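Penicillin-binding protein 2B (Streptococcus pneumoniae, PDB 2WAE) probably forms the peptide cross-links between adjacent glycan strands of cell-wall peptidoglycan, as a penicillin-binding transpeptidase of the elongation machinery. Local coordinates at residues T409-V414 with Y460-F465; T451-M456 with Y507-F512. All blocks are in the same frame, centred on the assembly; numbering follows the deposited sequence.

Overall arrangement
The two contacts illustrate how one helix can serve two interfaces of a transpeptidase domain. The centres of contact 1 and contact 2 lie about 13 Å apart. Along the chain their segments alternate: 451-456, which takes in the end of helix 445-455, is followed after three residues by 460-465 of contact 1. Leu453 is the shared element: its CD1 belongs to contact 2, whereas its CD2 lies 3.5 Å from Tyr460 CA and 3.7 Å from Met464 SD. Contact 1 is a partly buried pairing of loops held by hydrogen bonds; contact 2 is a buried, apolar helix-helix contact. Neither lies at Ser386, the probable acyl-ester nucleophile, nor at the zinc site of Glu284, His286 and Glu297.

Contact 1 (T409-V414 with Y460-F465); sequences TDQPIV and YQPNMF. Unlike the reference sequence in segment 409-414: Pro412 (reference Ser).
Tyr460 meets the chain at Val414 through its phenol oxygen: Val414 N donates to Tyr460 OH at 2.9 Å in an almost straight bond (169°). The ring is enclosed on several sides. Ile413 CD1 sits over the centre of one face, 4.1 Å from the centroid, in a CH-pi contact, while the other branch, CG2, comes within 3.7 Å of Tyr460 CE1. At the ring edge the Gln411 amide stands nearly perpendicular to the ring, its CD 3.6 Å from Tyr460 CE2. The opposite face carries Pro462 N, displaced toward the rim.

A second bond lies farther along, where Asn463 N donates to Val414 O at 2.9 Å. Asn463 occupies the third position of a type II beta turn from Gln461 to Met464, with the positive phi (74°) usual there, and the pairing thus ties a turn in the loop between helices 445-455 and 471-485 to the chain leaving the short strand 408-410 of the transpeptidase domain. Val414 CG1 adds a contact of 3.4 Å with Asn463 OD1.

With CG opposite its backbone N (chi1 174°), Tyr460 sends its ring across to residues 411-414. Behind this shell, helix 445-455 backs the loop, and its Val449 touches Ile413. A backbone bond between Met464 and Gln416 continues the association beyond Val414.

Contact 2 (T451-M456 with Y507-F512); sequences TALGIM and YNFANF. Unlike the reference sequence in segment 451-456: Ile455 (reference Leu). Unlike the reference sequence in segment 507-512: Asn508 (reference Ser), Phe512 (reference Tyr).
Ala452 packs against Phe512 in an apolar contact between the two helices, with Ala452 CB 3.7 Å from Phe512 CZ. The ring also comes close to the backbone, consistent with the small side chain: Ala452 O lies in the ring plane at the edge, 3.4 Å from Phe512 CZ, while also accepting the helical bond from Met456 N. Leu453 extends the apolar surface, its CD1 branch meeting the edge of Phe509 at CZ, 4.1 Å away. Phe509 in turn makes a T-shaped (edge-to-face) contact with Phe415, and Leu471 of helix 471-485 touches Met456 and Phe512 alike, placing a third helix against the pair.

The polar interactions belong to the helix start. Asn508 is the N-cap, its OD1 accepting from Asn511 N at 3.0 Å, and the helix it opens carries both phenylalanines.

Sulfur-aromatic contacts form the last group. Met456, its chain extended beyond CG and CG anti to the backbone N, delivers SD to both rings; it lies 5.0 Å from the Phe509 centroid, 69° off the ring normal, and at the same distance from the Phe512 centroid. One sulfur beside two rings, both approaches oblique, makes a pair of Met-aromatic contacts within a buried helix-helix interface of the transpeptidase domain.

Contact 1 (T409-V414 with Y460-F465)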
ATOM      1  N   THR A 409      32.184  -8.377 -28.287  1.00 13.07           N
ATOM      2  CA  THR A 409      31.741  -8.045 -29.637  1.00 15.29           C
ATOM      3  C   THR A 409      30.228  -7.785 -29.631  1.00 16.47           C
ATOM      4  O   THR A 409      29.438  -8.572 -29.099  1.00 14.42           O
ATOM      5  CB  THR A 409      32.167  -9.087 -30.716  1.00 16.38           C
ATOM      6  OG1 THR A 409      33.572  -9.366 -30.622  1.00 15.44           O
ATOM      7  CG2 THR A 409      31.924  -8.550 -32.127  1.00 14.54           C
ATOM      8  N   ASP A 410      29.825  -6.647 -30.187  1.00 18.60           N
ATOM      9  CA  ASP A 410      28.411  -6.399 -30.400  1.00 21.31           C
ATOM     10  C   ASP A 410      28.069  -6.974 -31.757  1.00 22.39           C
ATOM     11  O   ASP A 410      28.467  -6.433 -32.790  1.00 24.90           O
ATOM     12  CB  ASP A 410      28.106  -4.907 -30.380  1.00 23.33           C
ATOM     13  CG  ASP A 410      26.612  -4.620 -30.426  1.00 24.71           C
ATOM     14  OD1 ASP A 410      25.951  -4.930 -31.444  1.00 30.51           O
ATOM     15  OD2 ASP A 410      26.099  -4.061 -29.441  1.00 25.53           O
ATOM     16  N   GLN A 411      27.344  -8.086 -31.741  1.00 22.69           N
ATOM     17  CA  GLN A 411      27.042  -8.833 -32.951  1.00 21.41           C
ATOM     18  C   GLN A 411      25.626  -9.347 -32.792  1.00 21.26           C
ATOM     19  O   GLN A 411      25.110  -9.387 -31.682  1.00 22.02           O
ATOM     20  CB  GLN A 411      28.022 -10.001 -33.111  1.00 20.27           C
ATOM     21  CG  GLN A 411      28.088 -10.964 -31.919  1.00 19.96           C
ATOM     22  CD  GLN A 411      29.264 -11.937 -32.003  1.00 21.49           C
ATOM     23  OE1 GLN A 411      29.502 -12.567 -33.038  1.00 23.69           O
ATOM     24  NE2 GLN A 411      30.011 -12.056 -30.909  1.00 22.15           N
ATOM     25  N   PRO A 412      24.978  -9.732 -33.901  1.00 22.15           N
ATOM     26  CA  PRO A 412      23.684 -10.369 -33.710  1.00 20.37           C
ATOM     27  C   PRO A 412      23.902 -11.687 -32.958  1.00 18.10           C
ATOM     28  O   PRO A 412      24.886 -12.382 -33.201  1.00 20.51           O
ATOM     29  CB  PRO A 412      23.209 -10.625 -35.148  1.00 21.49           C
ATOM     30  CG  PRO A 412      24.085  -9.752 -36.021  1.00 22.56           C
ATOM     31  CD  PRO A 412      25.389  -9.698 -35.317  1.00 19.58           C
ATOM     32  N   ILE A 413      23.001 -12.025 -32.048  1.00 14.18           N
ATOM     33  CA  ILE A 413      23.114 -13.277 -31.314  1.00 14.42           C
ATOM     34  C   ILE A 413      22.262 -14.391 -31.944  1.00 15.45           C
ATOM     35  O   ILE A 413      21.036 -14.306 -31.960  1.00 15.95           O
ATOM     36  CB  ILE A 413      22.758 -13.086 -29.827  1.00 12.70           C
ATOM     37  CG1 ILE A 413      23.574 -11.933 -29.242  1.00 12.74           C
ATOM     38  CG2 ILE A 413      23.037 -14.353 -29.060  1.00  9.83           C
ATOM     39  CD1 ILE A 413      25.067 -12.213 -29.205  1.00 12.95           C
ATOM     40  N   VAL A 414      22.916 -15.425 -32.467  1.00 14.89           N
ATOM     41  CA  VAL A 414      22.241 -16.491 -33.199  1.00 14.83           C
ATOM     42  C   VAL A 414      22.378 -17.846 -32.497  1.00 14.41           C
ATOM     43  O   VAL A 414      23.438 -18.465 -32.553  1.00 14.26           O
ATOM     44  CB  VAL A 414      22.839 -16.639 -34.631  1.00 15.85           C
ATOM     45  CG1 VAL A 414      22.144 -17.743 -35.411  1.00 10.07           C
ATOM     46  CG2 VAL A 414      22.774 -15.323 -35.389  1.00 18.78           C
ATOM     47  N   TYR A 460      29.571 -17.651 -25.960  1.00 22.28           N
ATOM     48  CA  TYR A 460      28.847 -17.553 -27.216  1.00 21.38           C
ATOM     49  C   TYR A 460      29.714 -17.866 -28.437  1.00 22.34           C
ATOM     50  O   TYR A 460      30.824 -17.356 -28.582  1.00 23.04           O
ATOM     51  CB  TYR A 460      28.268 -16.151 -27.372  1.00 21.42           C
ATOM     52  CG  TYR A 460      27.627 -15.936 -28.723  1.00 22.31           C
ATOM     53  CD1 TYR A 460      26.446 -16.591 -29.059  1.00 22.04           C
ATOM     54  CD2 TYR A 460      28.203 -15.103 -29.672  1.00 18.38           C
ATOM     55  CE1 TYR A 460      25.854 -16.416 -30.297  1.00 18.07           C
ATOM     56  CE2 TYR A 460      27.619 -14.931 -30.925  1.00 20.61           C
ATOM     57  CZ  TYR A 460      26.433 -15.578 -31.225  1.00 20.34           C
ATOM     58  OH  TYR A 460      25.821 -15.409 -32.453  1.00 20.74           O
ATOM     59  N   GLN A 461      29.206 -18.722 -29.315  1.00 21.39           N
ATOM     60  CA  GLN A 461      29.779 -18.883 -30.644  1.00 22.09           C
ATOM     61  C   GLN A 461      28.571 -18.896 -31.559  1.00 19.37           C
ATOM     62  O   GLN A 461      27.537 -19.463 -31.218  1.00 18.97           O
ATOM     63  CB  GLN A 461      30.560 -20.199 -30.796  1.00 23.48           C
ATOM     64  CG  GLN A 461      31.691 -20.418 -29.788  1.00 32.63           C
ATOM     65  CD  GLN A 461      32.954 -19.612 -30.093  1.00 41.30           C
ATOM     66  OE1 GLN A 461      33.175 -19.173 -31.226  1.00 41.26           O
ATOM     67  NE2 GLN A 461      33.795 -19.424 -29.076  1.00 44.95           N
ATOM     68  N   PRO A 462      28.688 -18.271 -32.732  1.00 17.89           N
ATOM     69  CA  PRO A 462      27.474 -18.146 -33.522  1.00 16.30           C
ATOM     70  C   PRO A 462      26.985 -19.525 -33.953  1.00 15.87           C
ATOM     71  O   PRO A 462      27.803 -20.395 -34.252  1.00 15.43           O
ATOM     72  CB  PRO A 462      27.927 -17.306 -34.723  1.00 16.58           C
ATOM     73  CG  PRO A 462      29.239 -16.707 -34.335  1.00 12.29           C
ATOM     74  CD  PRO A 462      29.860 -17.678 -33.395  1.00 15.91           C
ATOM     75  N   ASN A 463      25.666 -19.714 -33.968  1.00 15.63           N
ATOM     76  CA  ASN A 463      25.027 -20.962 -34.393  1.00 15.80           C
ATOM     77  C   ASN A 463      25.153 -22.116 -33.393  1.00 16.34           C
ATOM     78  O   ASN A 463      24.942 -23.282 -33.719  1.00 17.21           O
ATOM     79  CB  ASN A 463      25.557 -21.403 -35.763  1.00 16.45           C
ATOM     80  CG  ASN A 463      25.597 -20.272 -36.773  1.00 14.60           C
ATOM     81  OD1 ASN A 463      24.738 -19.389 -36.781  1.00 11.71           O
ATOM     82  ND2 ASN A 463      26.595 -20.309 -37.641  1.00  6.43           N
ATOM     83  N   MET A 464      25.504 -21.793 -32.160  1.00 18.33           N
ATOM     84  CA  MET A 464      25.744 -22.823 -31.162  1.00 19.27           C
ATOM     85  C   MET A 464      24.445 -23.549 -30.791  1.00 20.32           C
ATOM     86  O   MET A 464      23.365 -22.948 -30.749  1.00 18.44           O
ATOM     87  CB  MET A 464      26.389 -22.194 -29.920  1.00 18.76           C
ATOM     88  CG  MET A 464      25.556 -21.094 -29.290  1.00 18.41           C
ATOM     89  SD  MET A 464      26.370 -20.226 -27.934  1.00 25.13           S
ATOM     90  CE  MET A 464      26.785 -21.582 -26.834  1.00 18.91           C
ATOM     91  N   PHE A 465      24.556 -24.855 -30.562  1.00 20.85           N
ATOM     92  CA  PHE A 465      23.493 -25.590 -29.882  1.00 21.35           C
ATOM     93  C   PHE A 465      23.731 -25.352 -28.386  1.00 21.45           C
ATOM     94  O   PHE A 465      24.827 -25.586 -27.875  1.00 21.10           O
ATOM     95  CB  PHE A 465      23.576 -27.085 -30.198  1.00 18.90           C
ATOM     96  CG  PHE A 465      23.061 -27.465 -31.557  1.00 19.30           C
ATOM     97  CD1 PHE A 465      21.709 -27.714 -31.754  1.00 18.82           C
ATOM     98  CD2 PHE A 465      23.929 -27.626 -32.633  1.00 18.60           C
ATOM     99  CE1 PHE A 465      21.227 -28.092 -33.007  1.00 17.76           C
ATOM    100  CE2 PHE A 465      23.455 -27.998 -33.893  1.00 15.57           C
ATOM    101  CZ  PHE A 465      22.100 -28.230 -34.079  1.00 15.40           C
TER

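Contact 2 (T451-M456 with Y507-F512)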
ATOM      1  N   THR A 451      26.558 -11.877 -21.589  1.00 15.22           N
ATOM      2  CA  THR A 451      26.710 -11.976 -20.142  1.00 15.91           C
ATOM      3  C   THR A 451      25.837 -13.078 -19.537  1.00 17.68           C
ATOM      4  O   THR A 451      26.314 -13.881 -18.733  1.00 18.07           O
ATOM      5  CB  THR A 451      26.378 -10.642 -19.469  1.00 15.13           C
ATOM      6  OG1 THR A 451      27.280  -9.659 -19.969  1.00 14.70           O
ATOM      7  CG2 THR A 451      26.520 -10.735 -17.967  1.00 10.80           C
ATOM      8  N   ALA A 452      24.563 -13.123 -19.914  1.00 17.47           N
ATOM      9  CA  ALA A 452      23.659 -14.114 -19.340  1.00 18.91           C
ATOM     10  C   ALA A 452      24.130 -15.511 -19.707  1.00 18.29           C
ATOM     11  O   ALA A 452      24.181 -16.411 -18.877  1.00 18.30           O
ATOM     12  CB  ALA A 452      22.226 -13.893 -19.829  1.00 19.64           C
ATOM     13  N   LEU A 453      24.473 -15.681 -20.974  1.00 19.31           N
ATOM     14  CA  LEU A 453      24.951 -16.961 -21.454  1.00 20.12           C
ATOM     15  C   LEU A 453      26.182 -17.371 -20.647  1.00 19.54           C
ATOM     16  O   LEU A 453      26.396 -18.554 -20.409  1.00 20.44           O
ATOM     17  CB  LEU A 453      25.267 -16.852 -22.944  1.00 19.94           C
ATOM     18  CG  LEU A 453      25.485 -18.167 -23.671  1.00 24.65           C
ATOM     19  CD1 LEU A 453      24.139 -18.880 -23.794  1.00 28.29           C
ATOM     20  CD2 LEU A 453      26.125 -17.907 -25.038  1.00 29.46           C
ATOM     21  N   GLY A 454      26.967 -16.389 -20.209  1.00 19.90           N
ATOM     22  CA  GLY A 454      28.156 -16.632 -19.385  1.00 21.78           C
ATOM     23  C   GLY A 454      27.843 -17.131 -17.990  1.00 21.84           C
ATOM     24  O   GLY A 454      28.510 -18.015 -17.473  1.00 22.84           O
ATOM     25  N   ILE A 455      26.811 -16.566 -17.379  1.00 25.04           N
ATOM     26  CA  ILE A 455      26.295 -17.038 -16.099  1.00 25.27           C
ATOM     27  C   ILE A 455      25.887 -18.503 -16.188  1.00 25.93           C
ATOM     28  O   ILE A 455      26.052 -19.260 -15.239  1.00 27.79           O
ATOM     29  CB  ILE A 455      25.100 -16.188 -15.646  1.00 24.11           C
ATOM     30  CG1 ILE A 455      25.550 -14.740 -15.458  1.00 24.39           C
ATOM     31  CG2 ILE A 455      24.489 -16.741 -14.368  1.00 24.09           C
ATOM     32  CD1 ILE A 455      24.429 -13.753 -15.211  1.00 25.30           C
ATOM     33  N   MET A 456      25.378 -18.912 -17.339  1.00 27.00           N
ATOM     34  CA  MET A 456      24.987 -20.301 -17.537  1.00 29.93           C
ATOM     35  C   MET A 456      26.185 -21.222 -17.820  1.00 30.73           C
ATOM     36  O   MET A 456      26.034 -22.436 -17.952  1.00 33.32           O
ATOM     37  CB  MET A 456      23.992 -20.355 -18.691  1.00 30.34           C
ATOM     38  CG  MET A 456      23.099 -21.572 -18.732  1.00 32.50           C
ATOM     39  SD  MET A 456      21.941 -21.336 -20.088  1.00 32.21           S
ATOM     40  CE  MET A 456      21.139 -22.931 -20.147  1.00 38.96           C
ATOM     41  N   TYR A 507       9.857 -21.773 -16.593  1.00 20.82           N
ATOM     42  CA  TYR A 507      10.454 -20.959 -17.650  1.00 19.10           C
ATOM     43  C   TYR A 507      11.405 -21.826 -18.454  1.00 18.83           C
ATOM     44  O   TYR A 507      11.753 -22.910 -18.010  1.00 20.92           O
ATOM     45  CB  TYR A 507      11.237 -19.802 -17.032  1.00 18.50           C
ATOM     46  CG  TYR A 507      12.229 -20.276 -16.009  1.00 18.99           C
ATOM     47  CD1 TYR A 507      11.894 -20.300 -14.661  1.00 19.51           C
ATOM     48  CD2 TYR A 507      13.491 -20.737 -16.391  1.00 18.01           C
ATOM     49  CE1 TYR A 507      12.798 -20.758 -13.711  1.00 24.46           C
ATOM     50  CE2 TYR A 507      14.399 -21.210 -15.453  1.00 21.51           C
ATOM     51  CZ  TYR A 507      14.050 -21.209 -14.112  1.00 23.90           C
ATOM     52  OH  TYR A 507      14.947 -21.676 -13.173  1.00 25.22           O
ATOM     53  N   ASN A 508      11.836 -21.350 -19.618  1.00 18.67           N
ATOM     54  CA  ASN A 508      12.789 -22.084 -20.456  1.00 18.34           C
ATOM     55  C   ASN A 508      14.005 -21.228 -20.829  1.00 18.06           C
ATOM     56  O   ASN A 508      14.190 -20.138 -20.297  1.00 16.15           O
ATOM     57  CB  ASN A 508      12.103 -22.610 -21.721  1.00 17.72           C
ATOM     58  CG  ASN A 508      11.533 -21.494 -22.590  1.00 21.41           C
ATOM     59  OD1 ASN A 508      12.180 -20.469 -22.848  1.00 20.63           O
ATOM     60  ND2 ASN A 508      10.312 -21.701 -23.058  1.00 18.89           N
ATOM     61  N   PHE A 509      14.828 -21.713 -21.755  1.00 18.36           N
ATOM     62  CA  PHE A 509      16.030 -20.978 -22.120  1.00 17.32           C
ATOM     63  C   PHE A 509      15.712 -19.610 -22.723  1.00 17.26           C
ATOM     64  O   PHE A 509      16.188 -18.591 -22.234  1.00 17.48           O
ATOM     65  CB  PHE A 509      16.913 -21.815 -23.040  1.00 18.03           C
ATOM     66  CG  PHE A 509      18.074 -21.060 -23.609  1.00 20.41           C
ATOM     67  CD1 PHE A 509      19.060 -20.567 -22.782  1.00 19.90           C
ATOM     68  CD2 PHE A 509      18.168 -20.831 -24.971  1.00 25.27           C
ATOM     69  CE1 PHE A 509      20.136 -19.870 -23.294  1.00 25.15           C
ATOM     70  CE2 PHE A 509      19.234 -20.127 -25.488  1.00 26.59           C
ATOM     71  CZ  PHE A 509      20.225 -19.650 -24.647  1.00 26.40           C
ATOM     72  N   ALA A 510      14.897 -19.576 -23.774  1.00 18.49           N
ATOM     73  CA  ALA A 510      14.440 -18.295 -24.323  1.00 17.55           C
ATOM     74  C   ALA A 510      14.012 -17.290 -23.252  1.00 15.72           C
ATOM     75  O   ALA A 510      14.370 -16.119 -23.340  1.00 19.12           O
ATOM     76  CB  ALA A 510      13.331 -18.497 -25.359  1.00 15.01           C
ATOM     77  N   ASN A 511      13.248 -17.729 -22.253  1.00 14.70           N
ATOM     78  CA  ASN A 511      12.807 -16.838 -21.180  1.00 15.10           C
ATOM     79  C   ASN A 511      13.983 -16.309 -20.375  1.00 16.12           C
ATOM     80  O   ASN A 511      14.028 -15.148 -19.975  1.00 17.75           O
ATOM     81  CB  ASN A 511      11.858 -17.557 -20.232  1.00 14.20           C
ATOM     82  CG  ASN A 511      10.603 -18.029 -20.933  1.00 14.97           C
ATOM     83  OD1 ASN A 511      10.116 -17.380 -21.847  1.00 17.95           O
ATOM     84  ND2 ASN A 511      10.087 -19.167 -20.520  1.00 11.68           N
ATOM     85  N   PHE A 512      14.939 -17.185 -20.118  1.00 15.69           N
ATOM     86  CA  PHE A 512      16.107 -16.769 -19.386  1.00 16.18           C
ATOM     87  C   PHE A 512      16.804 -15.649 -20.166  1.00 16.52           C
ATOM     88  O   PHE A 512      17.138 -14.602 -19.596  1.00 15.93           O
ATOM     89  CB  PHE A 512      17.025 -17.961 -19.137  1.00 14.45           C
ATOM     90  CG  PHE A 512      18.397 -17.570 -18.714  1.00 14.38           C
ATOM     91  CD1 PHE A 512      18.597 -16.969 -17.484  1.00  9.61           C
ATOM     92  CD2 PHE A 512      19.487 -17.781 -19.551  1.00  4.02           C
ATOM     93  CE1 PHE A 512      19.872 -16.582 -17.085  1.00 12.45           C
ATOM     94  CE2 PHE A 512      20.760 -17.413 -19.147  1.00  9.00           C
ATOM     95  CZ  PHE A 512      20.961 -16.809 -17.914  1.00  8.38           C
TER